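Local structure of protein male-specific lethal-3 (Drosophila melanogaster, 3M9Q) at residues V26-P31 with T79-D84; R37-S42 with R93-A98. The protein reads a trimethylated lysine on the tail of histone H3 with its chromodomain, serving the MSL acetyltransferase complex that doubles transcription of the male X chromosome in dosage compensation. The protein carries 1 engineered substitution. All coordinates share one frame; numbering follows the deposited sequence.

Contact 1: residues V26-P31 with T79-D84; sequences VLCYEP and TVLLKD
V26-Y29 and L81-K83 pair as antiparallel neighbours in the chromodomain sheet, close to the centre of the chain, with 81-83 as an outermost strand and 25-29 next to it. Three backbone hydrogen bonds hold them. L27 is gripped twice: its N reaches L82 O at 2.9 Å, nearly straight at 175°, and its O accepts the more bent bond from L82 N at 2.8 Å (152°). Just before the short strand, in the 3-10 turn, V80 turns its O to Y29 N at 2.9 Å, extending the ladder by one bond. The same O also takes a CA-H...O contact from C28.

Off one face of the sheet, the CD2 branch of L81 leans over the partner strand. It lies 3.7 Å from C28 CB and 3.9 Å from V26 CG2, so one methyl group meets two residues. C28 SG stands anti to its backbone N (chi1 -176°), 4.0 Å from V80 CG2. Off the other face, L27 and L82 lie side by side in the hydrogen-bonded pair. L82 CD1 comes obliquely to the Y29 ring, 4.0 Å from CE2 and equally near OH, while the L27 and D84 side chains cross at about a right angle, with L27 CD2 4.0 Å from D84 OD1.

The D84 carboxylate has its strong partner in R89, with which OD2 forms a salt bridge. Strand 39-51 flanks 25-29 on its other side, pairing with V26 and C28. I63 and Y61 of strand 57-65 meet C28 and L81 on their face, and N88, L91 and Q92 of helix 86-100 close over L27, Y29 and L82.

Contact 2: residues R37-S42 with R93-A98; sequences RVLYTS and RELAEA
The flat peptide group joining R37 to V38 meets the side chain of L95 on one side of its plane and a water molecule tilted to the other. L95 CB is 3.4 Å from R37 O, and CD2 follows at 3.6 Å, so the whole branched end of the leucine leans over that carbonyl oxygen. The water gives one hydrogen to R37 O at 2.7 Å and one to L95 O at 2.8 Å, tying the strand's approach to the helix backbone. The guanidinium group of R37 leads away from the helix to a cation-pi contact with the ring of Y29.

Here the C-terminal helix of the chromodomain, 86-100, packs against the start of the long strand 39-51. The link between the two segments is slight, with L95 as its chief side chain. L95 CG sits anti to its own carbonyl carbon (chi1 -70°), and from there CD1 also meets L39 CD1 obliquely at 4.0 Å. V38 works on the backbone instead, its CG1 branch resting 3.9 Å from L95 O. One turn earlier in the helix, the amide NE2 of Q92 hydrogen-bonds both L39 O and T41 OG1, and L91 touches the L39 side chain.

In the fold
Contacts 1 and 2 have centres about 10 Å apart and meet at the junction of strands 25-29 and 39-51, neighbours in one antiparallel sheet. Their segments alternate along the chain: 26-31, 37-42, 79-84, then 93-98. Strand 81-83 returns to lie beside 25-29, and the chain goes straight on into helix 86-100, which lies against both strands and reaches 37-42. Direct touches link the contacts: V26 O probably bonds S42 N, and Y29 packs on L39. Contact 1 completes the sheet with its last strand, and contact 2, farther out at the surface, lays the C-terminal helix against the beginning of 39-51.

Contact 1: residues V26-P31 with T79-D84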
loop_
_atom_site.group_PDB
_atom_site.type_symbol
_atom_site.label_atom_id
_atom_site.label_comp_id
_atom_site.label_asym_id
_atom_site.label_seq_id
_atom_site.Cartn_x
_atom_site.Cartn_y
_atom_site.Cartn_z
ATOM N N VAL A 26 1.339 -0.779 7.149
ATOM C CA VAL A 26 2.099 -0.463 5.938
ATOM C C VAL A 26 1.807 0.970 5.519
ATOM O O VAL A 26 0.828 1.570 5.958
ATOM C CB VAL A 26 1.748 -1.439 4.786
ATOM C CG1 VAL A 26 2.086 -2.885 5.176
ATOM C CG2 VAL A 26 0.269 -1.300 4.376
ATOM N N LEU A 27 2.660 1.525 4.678
ATOM C CA LEU A 27 2.446 2.869 4.165
ATOM C C LEU A 27 2.088 2.758 2.690
ATOM O O LEU A 27 2.782 2.085 1.928
ATOM C CB LEU A 27 3.688 3.738 4.381
ATOM C CG LEU A 27 4.253 3.711 5.811
ATOM C CD1 LEU A 27 5.480 4.613 5.933
ATOM C CD2 LEU A 27 3.218 4.072 6.878
ATOM N N CYS A 28 0.994 3.388 2.300
ATOM C CA CYS A 28 0.444 3.244 0.954
ATOM C C CYS A 28 0.513 4.556 0.191
ATOM O O CYS A 28 0.038 5.584 0.656
ATOM C CB CYS A 28 -1.024 2.802 1.031
ATOM S SG CYS A 28 -1.799 2.474 -0.581
ATOM N N TYR A 29 1.061 4.504 -1.013
ATOM C CA TYR A 29 1.111 5.694 -1.876
ATOM C C TYR A 29 -0.269 6.108 -2.345
ATOM O O TYR A 29 -1.102 5.295 -2.704
ATOM C CB TYR A 29 2.011 5.470 -3.097
ATOM C CG TYR A 29 3.469 5.724 -2.836
ATOM C CD1 TYR A 29 3.932 7.009 -2.588
ATOM C CD2 TYR A 29 4.379 4.685 -2.816
ATOM C CE1 TYR A 29 5.267 7.249 -2.358
ATOM C CE2 TYR A 29 5.722 4.915 -2.581
ATOM C CZ TYR A 29 6.156 6.202 -2.350
ATOM O OH TYR A 29 7.485 6.484 -2.100
ATOM N N GLU A 30 -0.476 7.414 -2.340
ATOM C CA GLU A 30 -1.649 8.041 -2.959
ATOM C C GLU A 30 -1.832 7.553 -4.400
ATOM O O GLU A 30 -0.905 7.652 -5.194
ATOM C CB GLU A 30 -1.459 9.569 -2.961
ATOM C CG GLU A 30 -2.391 10.346 -3.865
ATOM C CD GLU A 30 -3.796 10.299 -3.377
ATOM O OE1 GLU A 30 -4.032 10.895 -2.285
ATOM O OE2 GLU A 30 -4.655 9.701 -4.052
ATOM N N PRO A 31 -3.025 7.039 -4.750
ATOM C CA PRO A 31 -3.211 6.520 -6.108
ATOM C C PRO A 31 -3.477 7.587 -7.177
ATOM O O PRO A 31 -3.286 7.336 -8.357
ATOM C CB PRO A 31 -4.438 5.605 -5.959
ATOM C CG PRO A 31 -5.204 6.190 -4.858
ATOM C CD PRO A 31 -4.170 6.695 -3.884
ATOM N N THR A 79 3.242 -2.890 -5.191
ATOM C CA THR A 79 4.116 -1.832 -5.698
ATOM C C THR A 79 3.847 -0.487 -5.027
ATOM O O THR A 79 4.714 0.382 -4.995
ATOM C CB THR A 79 3.968 -1.671 -7.211
ATOM O OG1 THR A 79 2.609 -1.364 -7.519
ATOM C CG2 THR A 79 4.347 -2.945 -7.919
ATOM N N VAL A 80 2.650 -0.313 -4.488
ATOM C CA VAL A 80 2.299 0.976 -3.877
ATOM C C VAL A 80 2.463 0.966 -2.362
ATOM O O VAL A 80 2.183 1.963 -1.697
ATOM C CB VAL A 80 0.877 1.443 -4.265
ATOM C CG1 VAL A 80 0.745 1.536 -5.789
ATOM C CG2 VAL A 80 -0.195 0.535 -3.678
ATOM N N LEU A 81 2.948 -0.153 -1.841
ATOM C CA LEU A 81 3.117 -0.332 -0.391
ATOM C C LEU A 81 4.575 -0.274 0.034
ATOM O O LEU A 81 5.474 -0.719 -0.682
ATOM C CB LEU A 81 2.508 -1.668 0.042
ATOM C CG LEU A 81 1.004 -1.805 -0.179
ATOM C CD1 LEU A 81 0.530 -3.166 0.337
ATOM C CD2 LEU A 81 0.261 -0.659 0.485
ATOM N N LEU A 82 4.791 0.283 1.217
ATOM C CA LEU A 82 6.098 0.317 1.868
ATOM C C LEU A 82 6.016 -0.249 3.267
ATOM O O LEU A 82 5.036 -0.049 3.977
ATOM C CB LEU A 82 6.624 1.746 1.960
ATOM C CG LEU A 82 6.971 2.467 0.657
ATOM C CD1 LEU A 82 7.324 3.923 0.924
ATOM C CD2 LEU A 82 8.101 1.765 -0.091
ATOM N N LYS A 83 7.085 -0.919 3.664
ATOM C CA LYS A 83 7.250 -1.378 5.043
ATOM C C LYS A 83 7.318 -0.202 6.016
ATOM O O LYS A 83 7.814 0.867 5.686
ATOM C CB LYS A 83 8.515 -2.225 5.166
ATOM C CG LYS A 83 8.454 -3.560 4.434
ATOM C CD LYS A 83 7.582 -4.545 5.167
ATOM C CE LYS A 83 7.423 -5.855 4.418
ATOM N NZ LYS A 83 6.655 -6.827 5.233
ATOM N N ASP A 84 6.819 -0.443 7.223
ATOM C CA ASP A 84 6.686 0.590 8.270
ATOM C C ASP A 84 7.981 0.801 9.049
ATOM O O ASP A 84 8.007 0.770 10.274
ATOM C CB ASP A 84 5.561 0.191 9.218
ATOM C CG ASP A 84 5.129 1.315 10.135
ATOM O OD1 ASP A 84 5.373 2.494 9.795
ATOM O OD2 ASP A 84 4.544 0.993 11.192
#

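Contact 2: residues R37-S42 with R93-A98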
loop_
_atom_site.group_PDB
_atom_site.type_symbol
_atom_site.label_atom_id
_atom_site.label_comp_id
_atom_site.label_asym_id
_atom_site.label_seq_id
_atom_site.Cartn_x
_atom_site.Cartn_y
_atom_site.Cartn_z
ATOM N N ARG A 37 3.076 13.345 -4.415
ATOM C CA ARG A 37 3.126 12.001 -3.825
ATOM C C ARG A 37 3.138 12.077 -2.312
ATOM O O ARG A 37 3.883 12.842 -1.716
ATOM C CB ARG A 37 4.324 11.203 -4.354
ATOM C CG ARG A 37 4.085 10.735 -5.781
ATOM C CD ARG A 37 5.288 10.112 -6.472
ATOM N NE ARG A 37 5.610 8.741 -6.072
ATOM C CZ ARG A 37 4.773 7.706 -6.047
ATOM N NH1 ARG A 37 5.246 6.521 -5.693
ATOM N NH2 ARG A 37 3.481 7.839 -6.332
ATOM N N VAL A 38 2.264 11.286 -1.704
ATOM C CA VAL A 38 2.164 11.169 -0.247
ATOM C C VAL A 38 1.860 9.725 0.115
ATOM O O VAL A 38 1.409 8.939 -0.718
ATOM C CB VAL A 38 1.079 12.102 0.366
ATOM C CG1 VAL A 38 1.477 13.581 0.236
ATOM C CG2 VAL A 38 -0.289 11.835 -0.246
ATOM N N LEU A 39 2.112 9.406 1.380
ATOM C CA LEU A 39 1.918 8.065 1.937
ATOM C C LEU A 39 0.889 8.076 3.044
ATOM O O LEU A 39 0.894 8.952 3.907
ATOM C CB LEU A 39 3.231 7.528 2.500
ATOM C CG LEU A 39 4.283 7.149 1.459
ATOM C CD1 LEU A 39 5.691 7.161 2.065
ATOM C CD2 LEU A 39 3.957 5.790 0.822
ATOM N N TYR A 40 0.015 7.082 3.019
ATOM C CA TYR A 40 -1.012 6.908 4.046
ATOM C C TYR A 40 -0.720 5.710 4.919
ATOM O O TYR A 40 -0.471 4.610 4.422
ATOM C CB TYR A 40 -2.379 6.715 3.396
ATOM C CG TYR A 40 -2.800 7.890 2.533
ATOM C CD1 TYR A 40 -3.071 9.131 3.089
ATOM C CD2 TYR A 40 -2.885 7.773 1.160
ATOM C CE1 TYR A 40 -3.443 10.214 2.289
ATOM C CE2 TYR A 40 -3.263 8.842 0.364
ATOM C CZ TYR A 40 -3.545 10.048 0.927
ATOM O OH TYR A 40 -3.914 11.121 0.135
ATOM N N THR A 41 -0.778 5.911 6.225
ATOM C CA THR A 41 -0.621 4.819 7.189
ATOM C C THR A 41 -1.841 3.917 7.107
ATOM O O THR A 41 -2.977 4.368 7.212
ATOM C CB THR A 41 -0.447 5.373 8.603
ATOM O OG1 THR A 41 0.590 6.367 8.571
ATOM C CG2 THR A 41 -0.092 4.280 9.594
ATOM N N SER A 42 -1.580 2.639 6.875
ATOM C CA SER A 42 -2.617 1.670 6.532
ATOM C C SER A 42 -2.415 0.347 7.258
ATOM O O SER A 42 -1.338 0.054 7.763
ATOM C CB SER A 42 -2.582 1.418 5.019
ATOM O OG SER A 42 -2.649 2.632 4.281
ATOM N N ARG A 93 6.786 11.745 6.278
ATOM C CA ARG A 93 6.750 13.087 6.867
ATOM C C ARG A 93 7.299 14.130 5.896
ATOM O O ARG A 93 6.788 15.239 5.788
ATOM C CB ARG A 93 7.506 13.120 8.200
ATOM C CG ARG A 93 6.762 12.368 9.299
ATOM C CD ARG A 93 7.600 12.071 10.523
ATOM N NE ARG A 93 7.915 13.260 11.319
ATOM C CZ ARG A 93 7.135 13.762 12.272
ATOM N NH1 ARG A 93 5.948 13.239 12.530
ATOM N NH2 ARG A 93 7.535 14.814 12.950
ATOM N N GLU A 94 8.337 13.748 5.172
ATOM C CA GLU A 94 8.967 14.630 4.189
ATOM C C GLU A 94 7.999 14.949 3.058
ATOM O O GLU A 94 7.841 16.100 2.650
ATOM C CB GLU A 94 10.224 13.959 3.631
ATOM C CG GLU A 94 10.903 14.713 2.505
ATOM C CD GLU A 94 12.235 14.092 2.123
ATOM O OE1 GLU A 94 13.089 13.916 3.020
ATOM O OE2 GLU A 94 12.426 13.781 0.930
ATOM N N LEU A 95 7.347 13.908 2.565
ATOM C CA LEU A 95 6.392 14.051 1.462
ATOM C C LEU A 95 5.190 14.889 1.883
ATOM O O LEU A 95 4.678 15.711 1.116
ATOM C CB LEU A 95 5.921 12.688 0.963
ATOM C CG LEU A 95 6.949 11.845 0.216
ATOM C CD1 LEU A 95 6.355 10.474 -0.113
ATOM C CD2 LEU A 95 7.393 12.576 -1.051
ATOM N N ALA A 96 4.763 14.694 3.118
ATOM C CA ALA A 96 3.575 15.388 3.621
ATOM C C ALA A 96 3.851 16.878 3.680
ATOM O O ALA A 96 3.012 17.701 3.309
ATOM C CB ALA A 96 3.167 14.867 4.993
ATOM N N GLU A 97 5.053 17.225 4.107
ATOM C CA GLU A 97 5.463 18.627 4.192
ATOM C C GLU A 97 5.574 19.220 2.791
ATOM O O GLU A 97 5.170 20.357 2.543
ATOM C CB GLU A 97 6.798 18.735 4.939
ATOM C CG GLU A 97 7.335 20.129 5.156
ATOM C CD GLU A 97 8.626 20.065 5.941
ATOM O OE1 GLU A 97 9.687 19.853 5.319
ATOM O OE2 GLU A 97 8.576 20.174 7.183
ATOM N N ALA A 98 6.113 18.440 1.870
ATOM C CA ALA A 98 6.376 18.950 0.520
ATOM C C ALA A 98 5.057 19.219 -0.159
ATOM O O ALA A 98 4.928 20.134 -0.979
ATOM C CB ALA A 98 7.202 17.963 -0.297
HETATM O O HOH W 1 4.697 15.415 -1.653
#